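PDB 5YS9: acyl-coenzyme A oxidase 3 from Yarrowia lipolytica, which oxidises acyl-CoA thioesters of various chain lengths to trans-2-enoyl-CoA with the help of FAD, passing the electrons to oxygen to form hydrogen peroxide in peroxisomal beta-oxidation. Local coordinates for residues A[32-37]-A[629-634]; A[39-44]-A[576-581]; A[316-321]-A[637-642]; A[321-326]-A[646-651]; A[586-591]-A[621-626]. All blocks are in the same frame, centred on the assembly; numbering follows the deposited sequence.

Overall arrangement
From the N terminus, the loop 32-37 and then helix 38-46 lead into two long closures: interaction 1 brings 32-37 to the start of helix 630-635, and interaction 2 brings 39-44 to the turn leading into helix 579-596. Interaction 2 lies wholly within the span of interaction 1. Further on, helix 300-330 supplies one side of both interaction 3 and interaction 4, which share Ile-321, cross each other and also cross interactions 1 and 2. Interaction 5, a short closure between helices 579-596 and 609-628, falls inside the spans of 1, 3 and 4 but follows 2 in series. Together they bind the N-terminal region and helix 300-330 to the C-terminal helical region.

Interaction 1: A[32-37]-A[629-634]; sequences AKVKFP and QVAGYT
Gln-629 grips the backbone of Lys-33 and Lys-35 from the N-cap position of helix 630-635, so that the loop between helices 23-31 and 38-46 docks on the start of a helix in the C-terminal helical part of the oxidase. Its chain folds at chi2 (-69°) and lays the amide alongside the loop. There NE2 donates to Lys-33 O at 3.0 Å, arriving from above that carbonyl plane, while Lys-35 N donates to OE1 at 2.6 Å, in the carbonyl plane and on a lone pair. Two bonds thus fix the rotation of the amide, and the CD atom of Lys-35 passes across it, 3.4 Å from NE2. With an alanine here, Lys-33 O and Lys-35 N would probably both lose their mates and the loop be less firmly held. Phe-36 turns its ring inward (chi1 52°) past the glutamine, and its edge meets the helix backbone, CZ lying 3.6 Å from Gly-632 C. The Tyr-633 ring sits obliquely beside it, its OH bonded to Tyr-581 O. Gly-632, with no side chain, leaves room for the Phe-36 ring edge, and Val-34 CG2 settles 3.2 Å from Gly-632 N.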
# COMPACT_ATOMS: atom_id res chain seq x y z
N ALA A 32 -3.10 26.68 20.48
CA ALA A 32 -2.68 27.58 21.53
C ALA A 32 -1.19 27.48 21.88
O ALA A 32 -0.63 28.40 22.43
CB ALA A 32 -3.53 27.38 22.77
N LYS A 33 -0.58 26.34 21.62
CA LYS A 33 0.87 26.12 21.92
C LYS A 33 1.84 26.72 20.89
O LYS A 33 3.01 26.93 21.17
CB LYS A 33 1.17 24.62 22.02
CG LYS A 33 0.29 23.92 23.03
CD LYS A 33 0.43 22.43 22.93
CE LYS A 33 -0.29 21.75 24.08
NZ LYS A 33 -0.14 20.29 23.88
N VAL A 34 1.35 26.96 19.69
CA VAL A 34 2.20 27.26 18.55
C VAL A 34 3.05 28.51 18.83
O VAL A 34 2.52 29.52 19.22
CB VAL A 34 1.30 27.41 17.31
CG1 VAL A 34 1.95 28.20 16.19
CG2 VAL A 34 0.89 26.02 16.84
N LYS A 35 4.36 28.42 18.62
CA LYS A 35 5.28 29.52 19.01
C LYS A 35 5.71 30.42 17.89
O LYS A 35 6.25 31.47 18.12
CB LYS A 35 6.52 28.98 19.71
CG LYS A 35 6.27 28.74 21.19
CD LYS A 35 7.03 27.52 21.68
CE LYS A 35 7.78 27.79 22.96
NZ LYS A 35 8.31 26.49 23.42
N PHE A 36 5.41 30.03 16.66
CA PHE A 36 5.78 30.80 15.49
C PHE A 36 4.52 31.28 14.80
O PHE A 36 3.44 30.73 14.99
CB PHE A 36 6.65 29.97 14.53
CG PHE A 36 6.08 28.63 14.16
CD1 PHE A 36 5.27 28.49 13.06
CD2 PHE A 36 6.41 27.50 14.90
CE1 PHE A 36 4.78 27.25 12.70
CE2 PHE A 36 5.90 26.26 14.55
CZ PHE A 36 5.08 26.12 13.45
N PRO A 37 4.65 32.35 14.01
CA PRO A 37 3.51 32.73 13.18
C PRO A 37 3.49 31.79 11.99
O PRO A 37 4.54 31.54 11.36
CB PRO A 37 3.83 34.18 12.75
CG PRO A 37 5.31 34.33 12.91
CD PRO A 37 5.83 33.20 13.77
N GLN A 629 4.50 21.44 18.74
CA GLN A 629 4.18 22.43 17.74
C GLN A 629 3.39 21.88 16.56
O GLN A 629 3.32 22.51 15.53
CB GLN A 629 5.44 23.12 17.24
CG GLN A 629 6.22 23.88 18.29
CD GLN A 629 5.50 25.11 18.79
OE1 GLN A 629 5.24 26.03 18.04
NE2 GLN A 629 5.19 25.12 20.05
N VAL A 630 2.81 20.70 16.71
CA VAL A 630 2.26 19.97 15.58
C VAL A 630 1.18 20.71 14.81
O VAL A 630 1.12 20.62 13.60
CB VAL A 630 1.72 18.60 16.02
CG1 VAL A 630 0.56 18.78 16.97
CG2 VAL A 630 1.31 17.78 14.82
N ALA A 631 0.32 21.43 15.50
CA ALA A 631 -0.71 22.20 14.86
C ALA A 631 -0.14 23.28 13.96
O ALA A 631 -0.70 23.57 12.94
CB ALA A 631 -1.64 22.80 15.88
N GLY A 632 0.94 23.92 14.38
CA GLY A 632 1.61 24.88 13.54
C GLY A 632 2.23 24.33 12.27
O GLY A 632 2.04 24.87 11.20
N TYR A 633 2.94 23.22 12.38
CA TYR A 633 3.53 22.60 11.20
C TYR A 633 2.46 22.21 10.15
O TYR A 633 2.69 22.38 8.94
CB TYR A 633 4.29 21.36 11.61
CG TYR A 633 5.54 21.56 12.43
CD1 TYR A 633 6.62 22.27 11.92
CD2 TYR A 633 5.70 20.94 13.67
CE1 TYR A 633 7.80 22.41 12.64
CE2 TYR A 633 6.87 21.06 14.38
CZ TYR A 633 7.91 21.82 13.85
OH TYR A 633 9.07 21.95 14.54
N THR A 634 1.31 21.70 10.60
CA THR A 634 0.25 21.18 9.71
C THR A 634 -0.63 22.30 9.17
O THR A 634 -1.00 22.28 7.99
CB THR A 634 -0.61 20.14 10.39
OG1 THR A 634 -0.99 20.63 11.67
CG2 THR A 634 0.16 18.90 10.60

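Interaction 2: A[39-44]-A[576-581]; sequences KDMTEF and ADVKPY
Met-41 starts out with CG on the far side from the backbone N (chi1 -166°), then bends at chi2 (59°) and again at chi3, and this hook carries its methyl CE to Val-578, 4.1 Å from the CB of that valine. The same methyl lies 4.3 Å from Tyr-581 CB. Val-578 holds CG1 beside its own backbone N, which pushes this branch against the helix of Met-41: CG1 is 3.7 Å from Met-41 N and 3.9 Å from Asp-40 CB. The valine methyl therefore sits between the backbone of one residue and the side chain of its neighbour, and the apolar part of the contact is centred on it. At the other end two carboxylates meet. Asp-577, whose CG stands between its backbone N and carbonyl carbon (chi1 54°), brings both oxygens to Asp-40 OD2, with Asp-577 OD2 3.0 Å from Asp-40 OD2. The two planes are nearly coplanar. Such closeness of like charges would be expected to raise the proton affinity of the pair; Lys-575, which forms a salt bridge with Glu-43, makes a long, weak ion pair with Asp-40 OD1. In the fold, helix 38-46 packs on the turn leading into helix 579-596, with Phe-44 running on to Ile-570 and Ser-573 at the end of helix 547-573 and Thr-42 and Glu-43 reaching Val-52 on helix 49-63.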
# COMPACT_ATOMS: atom_id res chain seq x y z
N LYS A 39 2.08 31.89 8.99
CA LYS A 39 2.41 32.56 7.71
C LYS A 39 3.90 32.40 7.34
O LYS A 39 4.24 32.12 6.18
CB LYS A 39 1.94 34.03 7.76
CG LYS A 39 2.71 35.06 6.94
CD LYS A 39 3.05 36.32 7.75
CE LYS A 39 4.12 37.19 7.08
NZ LYS A 39 3.63 37.94 5.88
N ASP A 40 4.80 32.55 8.31
CA ASP A 40 6.23 32.43 7.98
C ASP A 40 6.67 30.99 7.67
O ASP A 40 7.63 30.78 6.93
CB ASP A 40 7.10 33.01 9.07
CG ASP A 40 6.94 34.51 9.22
OD1 ASP A 40 6.52 35.21 8.26
OD2 ASP A 40 7.26 35.00 10.33
N MET A 41 5.99 30.01 8.26
CA MET A 41 6.25 28.62 7.92
C MET A 41 5.73 28.29 6.49
O MET A 41 6.39 27.60 5.74
CB MET A 41 5.63 27.71 8.98
CG MET A 41 6.10 26.27 8.96
SD MET A 41 7.87 26.21 9.18
CE MET A 41 8.00 25.79 10.92
N THR A 42 4.59 28.85 6.13
CA THR A 42 4.04 28.73 4.80
C THR A 42 4.95 29.38 3.76
O THR A 42 5.13 28.82 2.66
CB THR A 42 2.63 29.32 4.71
OG1 THR A 42 1.85 28.85 5.83
CG2 THR A 42 1.96 28.90 3.47
N GLU A 43 5.53 30.54 4.09
CA GLU A 43 6.57 31.19 3.21
C GLU A 43 7.84 30.35 3.00
O GLU A 43 8.36 30.26 1.88
CB GLU A 43 6.96 32.59 3.72
CG GLU A 43 6.03 33.70 3.22
CD GLU A 43 6.19 34.99 3.99
OE1 GLU A 43 5.17 35.71 4.13
OE2 GLU A 43 7.33 35.26 4.45
N PHE A 44 8.32 29.70 4.06
CA PHE A 44 9.42 28.77 3.87
C PHE A 44 9.06 27.60 2.92
O PHE A 44 9.85 27.26 2.07
CB PHE A 44 9.92 28.25 5.21
CG PHE A 44 11.01 27.22 5.07
CD1 PHE A 44 12.26 27.60 4.64
CD2 PHE A 44 10.76 25.87 5.29
CE1 PHE A 44 13.26 26.66 4.48
CE2 PHE A 44 11.75 24.93 5.14
CZ PHE A 44 13.01 25.32 4.73
N ALA A 576 14.08 33.92 10.98
CA ALA A 576 14.60 33.58 12.29
C ALA A 576 13.55 32.95 13.18
O ALA A 576 13.91 32.06 13.96
CB ALA A 576 15.22 34.81 12.98
N ASP A 577 12.28 33.40 13.09
CA ASP A 577 11.23 32.95 14.03
C ASP A 577 10.75 31.49 13.80
O ASP A 577 10.27 30.82 14.75
CB ASP A 577 10.05 33.94 14.16
CG ASP A 577 9.40 34.31 12.84
OD1 ASP A 577 9.43 33.54 11.86
OD2 ASP A 577 8.84 35.42 12.80
N VAL A 578 10.97 30.98 12.59
CA VAL A 578 10.66 29.60 12.28
C VAL A 578 11.87 28.69 12.32
O VAL A 578 11.70 27.49 12.52
CB VAL A 578 9.93 29.45 10.93
CG1 VAL A 578 8.48 29.90 11.06
CG2 VAL A 578 10.62 30.20 9.80
N LYS A 579 13.08 29.25 12.17
CA LYS A 579 14.28 28.46 11.93
C LYS A 579 14.48 27.34 12.97
O LYS A 579 14.69 26.16 12.57
CB LYS A 579 15.53 29.36 11.79
CG LYS A 579 16.87 28.63 11.70
CD LYS A 579 18.05 29.55 11.35
CE LYS A 579 18.10 29.89 9.86
NZ LYS A 579 19.45 30.38 9.42
N PRO A 580 14.37 27.66 14.30
CA PRO A 580 14.61 26.57 15.29
C PRO A 580 13.63 25.41 15.18
O PRO A 580 14.01 24.28 15.47
CB PRO A 580 14.50 27.24 16.66
CG PRO A 580 14.43 28.70 16.40
CD PRO A 580 14.07 28.94 14.96
N TYR A 581 12.40 25.70 14.76
CA TYR A 581 11.33 24.67 14.63
C TYR A 581 11.56 23.82 13.39
O TYR A 581 11.37 22.61 13.43
CB TYR A 581 9.93 25.31 14.70
CG TYR A 581 9.82 26.17 15.95
CD1 TYR A 581 9.63 25.59 17.22
CD2 TYR A 581 9.97 27.56 15.88
CE1 TYR A 581 9.60 26.37 18.37
CE2 TYR A 581 9.92 28.36 17.02
CZ TYR A 581 9.75 27.77 18.24
OH TYR A 581 9.71 28.57 19.32

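Interaction 3: A[316-321]-A[637-642]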
# COMPACT_ATOMS: atom_id res chain seq x y z
N VAL A 316 0.57 15.89 -2.27
CA VAL A 316 -0.34 14.85 -1.79
C VAL A 316 -0.08 14.51 -0.34
O VAL A 316 -1.01 14.40 0.43
CB VAL A 316 -0.33 13.58 -2.68
CG1 VAL A 316 -1.25 12.46 -2.14
CG2 VAL A 316 -0.80 13.95 -4.06
N SER A 317 1.17 14.28 0.03
CA SER A 317 1.49 13.84 1.37
C SER A 317 0.97 14.75 2.49
O SER A 317 0.49 14.24 3.50
CB SER A 317 3.00 13.66 1.55
OG SER A 317 3.45 12.55 0.81
N GLN A 318 1.10 16.06 2.30
CA GLN A 318 0.69 17.06 3.28
C GLN A 318 -0.79 16.94 3.70
O GLN A 318 -1.19 17.27 4.84
CB GLN A 318 0.97 18.47 2.76
CG GLN A 318 0.23 18.80 1.47
CD GLN A 318 0.37 20.25 1.01
OE1 GLN A 318 0.91 21.09 1.68
NE2 GLN A 318 -0.16 20.53 -0.15
N ARG A 319 -1.60 16.47 2.77
CA ARG A 319 -3.03 16.32 3.00
C ARG A 319 -3.25 15.22 4.04
O ARG A 319 -3.93 15.42 5.04
CB ARG A 319 -3.71 15.99 1.68
CG ARG A 319 -5.24 16.02 1.68
CD ARG A 319 -5.79 15.39 0.39
NE ARG A 319 -7.09 14.76 0.61
CZ ARG A 319 -7.71 13.94 -0.24
NH1 ARG A 319 -7.17 13.61 -1.40
NH2 ARG A 319 -8.90 13.45 0.11
N PHE A 320 -2.73 14.05 3.74
CA PHE A 320 -2.89 12.90 4.60
C PHE A 320 -2.19 12.95 5.94
O PHE A 320 -2.71 12.51 6.94
CB PHE A 320 -2.69 11.63 3.80
CG PHE A 320 -3.69 11.52 2.69
CD1 PHE A 320 -4.97 11.13 2.96
CD2 PHE A 320 -3.37 11.94 1.43
CE1 PHE A 320 -5.91 11.08 1.97
CE2 PHE A 320 -4.31 11.90 0.43
CZ PHE A 320 -5.58 11.48 0.70
N ILE A 321 -1.00 13.51 5.95
CA ILE A 321 -0.30 13.75 7.18
C ILE A 321 -1.08 14.74 8.03
O ILE A 321 -1.11 14.62 9.23
CB ILE A 321 1.17 14.15 6.98
CG1 ILE A 321 1.96 13.91 8.26
CG2 ILE A 321 1.31 15.60 6.60
CD1 ILE A 321 2.09 12.47 8.65
N PHE A 637 0.63 24.29 5.95
CA PHE A 637 0.30 23.90 4.56
C PHE A 637 -0.83 24.73 3.95
O PHE A 637 -0.94 24.81 2.75
CB PHE A 637 -0.10 22.45 4.48
CG PHE A 637 0.92 21.48 5.00
CD1 PHE A 637 2.21 21.43 4.47
CD2 PHE A 637 0.56 20.53 5.96
CE1 PHE A 637 3.14 20.48 4.94
CE2 PHE A 637 1.47 19.57 6.42
CZ PHE A 637 2.76 19.55 5.92
N GLY A 638 -1.69 25.32 4.78
CA GLY A 638 -2.76 26.20 4.30
C GLY A 638 -3.85 25.53 3.48
O GLY A 638 -4.36 26.10 2.53
N LEU A 639 -4.21 24.32 3.85
CA LEU A 639 -5.21 23.56 3.13
C LEU A 639 -6.58 23.87 3.72
O LEU A 639 -6.76 23.73 4.90
CB LEU A 639 -4.93 22.06 3.27
CG LEU A 639 -3.60 21.55 2.66
CD1 LEU A 639 -3.36 20.11 3.01
CD2 LEU A 639 -3.57 21.77 1.14
N SER A 640 -7.52 24.28 2.89
CA SER A 640 -8.90 24.42 3.31
C SER A 640 -9.54 23.03 3.39
O SER A 640 -8.98 22.02 2.91
CB SER A 640 -9.69 25.30 2.34
OG SER A 640 -9.77 24.69 1.06
N ASP A 641 -10.72 23.00 4.00
CA ASP A 641 -11.39 21.77 4.20
C ASP A 641 -11.71 21.12 2.82
O ASP A 641 -11.79 19.90 2.70
CB ASP A 641 -12.65 21.99 5.00
CG ASP A 641 -12.40 22.24 6.48
OD1 ASP A 641 -11.28 22.00 6.96
OD2 ASP A 641 -13.38 22.64 7.17
N TRP A 642 -11.88 21.93 1.79
CA TRP A 642 -12.16 21.41 0.47
C TRP A 642 -11.00 20.55 -0.04
O TRP A 642 -11.27 19.49 -0.63
CB TRP A 642 -12.47 22.55 -0.46
CG TRP A 642 -12.98 22.19 -1.85
CD1 TRP A 642 -14.28 22.08 -2.24
CD2 TRP A 642 -12.18 21.96 -3.04
NE1 TRP A 642 -14.34 21.79 -3.56
CE2 TRP A 642 -13.07 21.72 -4.08
CE3 TRP A 642 -10.80 21.92 -3.30
CZ2 TRP A 642 -12.64 21.43 -5.38
CZ3 TRP A 642 -10.36 21.66 -4.62
CH2 TRP A 642 -11.29 21.43 -5.64
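Gln-318 and Phe-637 make the main aromatic contact, a CH-pi interaction between helix 300-330 and the turn that follows helix 630-635. The glutamine CB stands over the centre of the phenylalanine ring, 3.5 Å from its centroid and 5° off the ring normal. The side chains then slide past each other in opposite directions, with the amide turned 79° to the ring; OE1 lies beside the CB end of the ring, 3.1 Å from Phe-637 CD1. It is the first torsion of the glutamine, chi1 60°, that swings the extended chain this way. Apolar contacts flank this CH-pi pair. Ile-321 CG2 reaches the ring from an oblique direction, 4.0 Å from Phe-637 CE2, while Leu-639 packs alongside, against Arg-319 and Gln-318, its CD1 3.8 Å from Arg-319 CA and its CD2 3.9 Å from Gln-318 NE2. A serine in place of Phe-637 would probably leave Gln-318 CB and Ile-321 CG2 without the flat surface they rest on and let the glutamine side chain shift. No hydrogen bond spans the two segments: the amide nitrogen of Gln-318 is bonded to Phe-315 O within its own helix, and the Arg-319 guanidinium reaches Ile-644 O. The turn is therefore held to this buried helix by shape and dispersion, with the amide nitrogen of Gln-318 and the Arg-319 guanidinium bonded to other partners.

Interaction 4: A[321-326]-A[646-651]; sequences ITIALR and APIGNY
Helix 300-330 and the loop 646-651 come very close at Ile-323 and Gly-649, whose CA atoms are 4.1 Å apart, an approach that the missing side chain of Gly-649 allows. Ile-323 spreads its two branches over the loop: CD1, the end of the longer one, touches Ala-646 CB at 3.6 Å, and CG2 lies 3.9 Å from Ile-648 CG1. One turn further along, Arg-326 stretches out from CG to NE (chi2 174°) and carries its guanidinium out to the loop backbone. NH1 donates to Gly-649 O at 3.0 Å with an N-H...O angle of 151°, the carbonyl lying near the edge of the guanidinium plane, 18° out of it. NH2 is bound in a salt bridge to Asp-635 of helix 630-635. Thr-322 CG2 lies over one face of the group, toward its rim, and Tyr-651 comes in beside it with its ring almost at a right angle, CD1 3.9 Å from NH2. Held by a backbone carbonyl at one nitrogen and a carboxylate at the other, the arginine is fixed in rotation, and its buried charge is likely to be largely balanced by Asp-635, while the isoleucine contacts supply the apolar half of the joint.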
# COMPACT_ATOMS: atom_id res chain seq x y z
N ILE A 321 -1.00 13.51 5.95
CA ILE A 321 -0.30 13.75 7.18
C ILE A 321 -1.08 14.74 8.03
O ILE A 321 -1.11 14.62 9.23
CB ILE A 321 1.17 14.15 6.98
CG1 ILE A 321 1.96 13.91 8.26
CG2 ILE A 321 1.31 15.60 6.60
CD1 ILE A 321 2.09 12.47 8.65
N THR A 322 -1.68 15.73 7.39
CA THR A 322 -2.56 16.63 8.12
C THR A 322 -3.81 15.94 8.65
O THR A 322 -4.17 16.13 9.79
CB THR A 322 -2.93 17.87 7.30
OG1 THR A 322 -1.76 18.56 6.93
CG2 THR A 322 -3.76 18.79 8.11
N ILE A 323 -4.45 15.12 7.84
CA ILE A 323 -5.62 14.32 8.32
C ILE A 323 -5.25 13.49 9.56
O ILE A 323 -5.95 13.57 10.62
CB ILE A 323 -6.21 13.43 7.21
CG1 ILE A 323 -6.91 14.31 6.17
CG2 ILE A 323 -7.17 12.39 7.78
CD1 ILE A 323 -7.07 13.59 4.84
N ALA A 324 -4.17 12.72 9.44
CA ALA A 324 -3.78 11.79 10.55
C ALA A 324 -3.42 12.50 11.82
O ALA A 324 -3.79 12.02 12.89
CB ALA A 324 -2.65 10.87 10.16
N LEU A 325 -2.70 13.62 11.70
CA LEU A 325 -2.23 14.39 12.87
C LEU A 325 -3.34 15.11 13.63
O LEU A 325 -3.35 15.14 14.86
CB LEU A 325 -1.13 15.38 12.47
CG LEU A 325 0.23 14.68 12.27
CD1 LEU A 325 1.31 15.58 11.70
CD2 LEU A 325 0.72 14.04 13.57
N ARG A 326 -4.27 15.71 12.89
CA ARG A 326 -5.44 16.34 13.52
C ARG A 326 -6.30 15.32 14.21
O ARG A 326 -6.69 15.54 15.38
CB ARG A 326 -6.28 17.12 12.50
CG ARG A 326 -5.65 18.44 12.13
CD ARG A 326 -6.44 19.09 11.02
NE ARG A 326 -5.68 20.25 10.56
CZ ARG A 326 -6.04 21.10 9.60
NH1 ARG A 326 -7.16 20.93 8.91
NH2 ARG A 326 -5.22 22.12 9.31
N ALA A 646 -11.74 15.29 3.76
CA ALA A 646 -11.99 14.21 4.70
C ALA A 646 -12.56 14.81 5.97
O ALA A 646 -12.00 15.75 6.49
CB ALA A 646 -10.71 13.47 4.98
N PRO A 647 -13.64 14.27 6.50
CA PRO A 647 -14.29 14.84 7.68
C PRO A 647 -13.43 14.86 8.93
O PRO A 647 -13.49 15.81 9.68
CB PRO A 647 -15.49 13.93 7.90
CG PRO A 647 -15.44 12.89 6.86
CD PRO A 647 -14.52 13.34 5.79
N ILE A 648 -12.68 13.81 9.17
CA ILE A 648 -11.83 13.71 10.34
C ILE A 648 -10.64 14.68 10.30
O ILE A 648 -10.03 14.94 11.31
CB ILE A 648 -11.42 12.26 10.63
CG1 ILE A 648 -10.55 11.69 9.52
CG2 ILE A 648 -12.65 11.39 10.82
CD1 ILE A 648 -10.00 10.33 9.82
N GLY A 649 -10.31 15.16 9.12
CA GLY A 649 -9.25 16.12 8.93
C GLY A 649 -9.59 17.60 8.82
O GLY A 649 -8.73 18.40 8.50
N ASN A 650 -10.83 17.98 9.06
CA ASN A 650 -11.23 19.40 8.95
C ASN A 650 -10.50 20.30 9.96
O ASN A 650 -10.05 19.83 11.05
CB ASN A 650 -12.75 19.59 9.08
CG ASN A 650 -13.52 18.99 7.91
OD1 ASN A 650 -12.98 18.78 6.82
ND2 ASN A 650 -14.80 18.69 8.15
N TYR A 651 -10.41 21.57 9.62
CA TYR A 651 -9.62 22.52 10.36
C TYR A 651 -10.08 22.67 11.81
O TYR A 651 -9.28 22.71 12.71
CB TYR A 651 -9.71 23.88 9.67
CG TYR A 651 -8.92 24.96 10.33
CD1 TYR A 651 -7.61 25.18 9.98
CD2 TYR A 651 -9.48 25.75 11.30
CE1 TYR A 651 -6.88 26.16 10.59
CE2 TYR A 651 -8.75 26.73 11.91
CZ TYR A 651 -7.44 26.93 11.55
OH TYR A 651 -6.70 27.91 12.14

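Interaction 5: A[586-591]-A[621-626]; sequences ANLFTL and HYCKEV
From CB to OH, the Tyr-622 side chain meets Asn-587, Leu-588 and Leu-591 of helix 579-596. Its CB sits 4.0 Å from Leu-588 CB, at the point where the two backbones come nearest. With CG turned away from the carbonyl carbon (chi1 -76°), the ring passes across the other helix: CD2 and CE2 touch the tip of Leu-591, whose CD1 is 3.8 Å from CE2, and Asn-587 CB stands over the middle of one face in a CH-pi contact, 3.8 Å from the ring centroid. His-621 ND1 lies over the opposite face. At the tip, the OH accepts a hydrogen bond from Asn-587 ND2 at 2.9 Å, in the plane of the amide, which is turned 82° to the ring. Tyr-567 OH, bonded to OD1, and Lys-505 O, a second acceptor for ND2, hold that amide from other sides. At the CB end of the tyrosine, Leu-588 reaches Cys-623 and Val-626 of helix 609-628, with CD1 3.9 Å from Cys-623 SG and CD2 4.0 Å from Val-626 CG2. The two segments run roughly antiparallel (147°) with axes 9.2 Å apart, an arrangement characteristic of an antiparallel helix pair packed within the C-terminal helical domain of acyl-CoA oxidases.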
# COMPACT_ATOMS: atom_id res chain seq x y z
N ALA A 586 14.03 18.93 10.88
CA ALA A 586 15.16 18.39 10.09
C ALA A 586 15.97 17.35 10.88
O ALA A 586 16.26 16.26 10.38
CB ALA A 586 16.07 19.52 9.60
N ASN A 587 16.25 17.66 12.13
CA ASN A 587 16.96 16.70 13.01
C ASN A 587 16.21 15.43 13.21
O ASN A 587 16.82 14.38 13.21
CB ASN A 587 17.31 17.31 14.37
CG ASN A 587 18.48 18.27 14.29
OD1 ASN A 587 18.93 18.67 13.20
ND2 ASN A 587 19.00 18.62 15.44
N LEU A 588 14.88 15.53 13.36
CA LEU A 588 14.02 14.34 13.50
C LEU A 588 14.10 13.52 12.23
O LEU A 588 14.41 12.34 12.28
CB LEU A 588 12.57 14.71 13.83
CG LEU A 588 11.57 13.57 14.06
CD1 LEU A 588 12.05 12.48 15.05
CD2 LEU A 588 10.25 14.16 14.51
N PHE A 589 13.91 14.18 11.08
CA PHE A 589 14.06 13.47 9.82
C PHE A 589 15.38 12.70 9.80
O PHE A 589 15.41 11.47 9.60
CB PHE A 589 13.96 14.43 8.63
CG PHE A 589 14.18 13.76 7.31
CD1 PHE A 589 13.32 12.76 6.88
CD2 PHE A 589 15.30 14.07 6.53
CE1 PHE A 589 13.55 12.10 5.66
CE2 PHE A 589 15.52 13.43 5.31
CZ PHE A 589 14.64 12.45 4.88
N THR A 590 16.46 13.42 10.07
CA THR A 590 17.77 12.93 9.79
C THR A 590 18.17 11.83 10.79
O THR A 590 18.75 10.79 10.39
CB THR A 590 18.78 14.10 9.76
OG1 THR A 590 18.47 15.01 8.69
CG2 THR A 590 20.19 13.58 9.56
N LEU A 591 17.85 12.04 12.06
CA LEU A 591 18.16 11.05 13.09
C LEU A 591 17.27 9.82 13.01
O LEU A 591 17.69 8.70 13.34
CB LEU A 591 18.05 11.71 14.44
CG LEU A 591 19.17 12.75 14.67
CD1 LEU A 591 18.79 13.78 15.69
CD2 LEU A 591 20.45 12.04 15.11
N HIS A 621 13.40 12.36 21.77
CA HIS A 621 13.45 13.77 22.18
C HIS A 621 12.85 14.72 21.14
O HIS A 621 12.01 15.57 21.47
CB HIS A 621 14.87 14.19 22.57
CG HIS A 621 15.04 15.66 22.77
ND1 HIS A 621 15.68 16.47 21.85
CD2 HIS A 621 14.67 16.46 23.79
CE1 HIS A 621 15.67 17.72 22.28
NE2 HIS A 621 15.06 17.74 23.46
N TYR A 622 13.27 14.60 19.89
CA TYR A 622 12.75 15.49 18.83
C TYR A 622 11.31 15.19 18.46
O TYR A 622 10.57 16.10 18.09
CB TYR A 622 13.63 15.44 17.57
CG TYR A 622 14.89 16.21 17.75
CD1 TYR A 622 14.87 17.61 17.74
CD2 TYR A 622 16.11 15.55 17.94
CE1 TYR A 622 16.04 18.34 17.90
CE2 TYR A 622 17.28 16.26 18.09
CZ TYR A 622 17.23 17.65 18.08
OH TYR A 622 18.35 18.34 18.27
N CYS A 623 10.93 13.93 18.55
CA CYS A 623 9.51 13.59 18.53
C CYS A 623 8.72 14.50 19.49
O CYS A 623 7.74 15.07 19.09
CB CYS A 623 9.28 12.11 18.86
SG CYS A 623 9.36 11.04 17.41
N LYS A 624 9.16 14.63 20.75
CA LYS A 624 8.43 15.44 21.72
C LYS A 624 8.51 16.92 21.37
O LYS A 624 7.52 17.62 21.56
CB LYS A 624 8.90 15.22 23.15
CG LYS A 624 8.76 13.80 23.70
CD LYS A 624 9.25 13.73 25.16
CE LYS A 624 10.16 12.54 25.47
NZ LYS A 624 9.42 11.26 25.75
N GLU A 625 9.61 17.39 20.82
CA GLU A 625 9.75 18.82 20.44
C GLU A 625 8.87 19.22 19.25
O GLU A 625 8.33 20.34 19.19
CB GLU A 625 11.21 19.21 20.12
CG GLU A 625 12.15 19.13 21.32
CD GLU A 625 11.68 19.99 22.50
OE1 GLU A 625 11.82 21.22 22.43
OE2 GLU A 625 11.15 19.42 23.49
N VAL A 626 8.75 18.28 18.32
CA VAL A 626 7.94 18.44 17.15
C VAL A 626 6.45 18.32 17.52
O VAL A 626 5.63 19.18 17.13
CB VAL A 626 8.42 17.48 16.05
CG1 VAL A 626 7.41 17.35 14.92
CG2 VAL A 626 9.74 18.01 15.50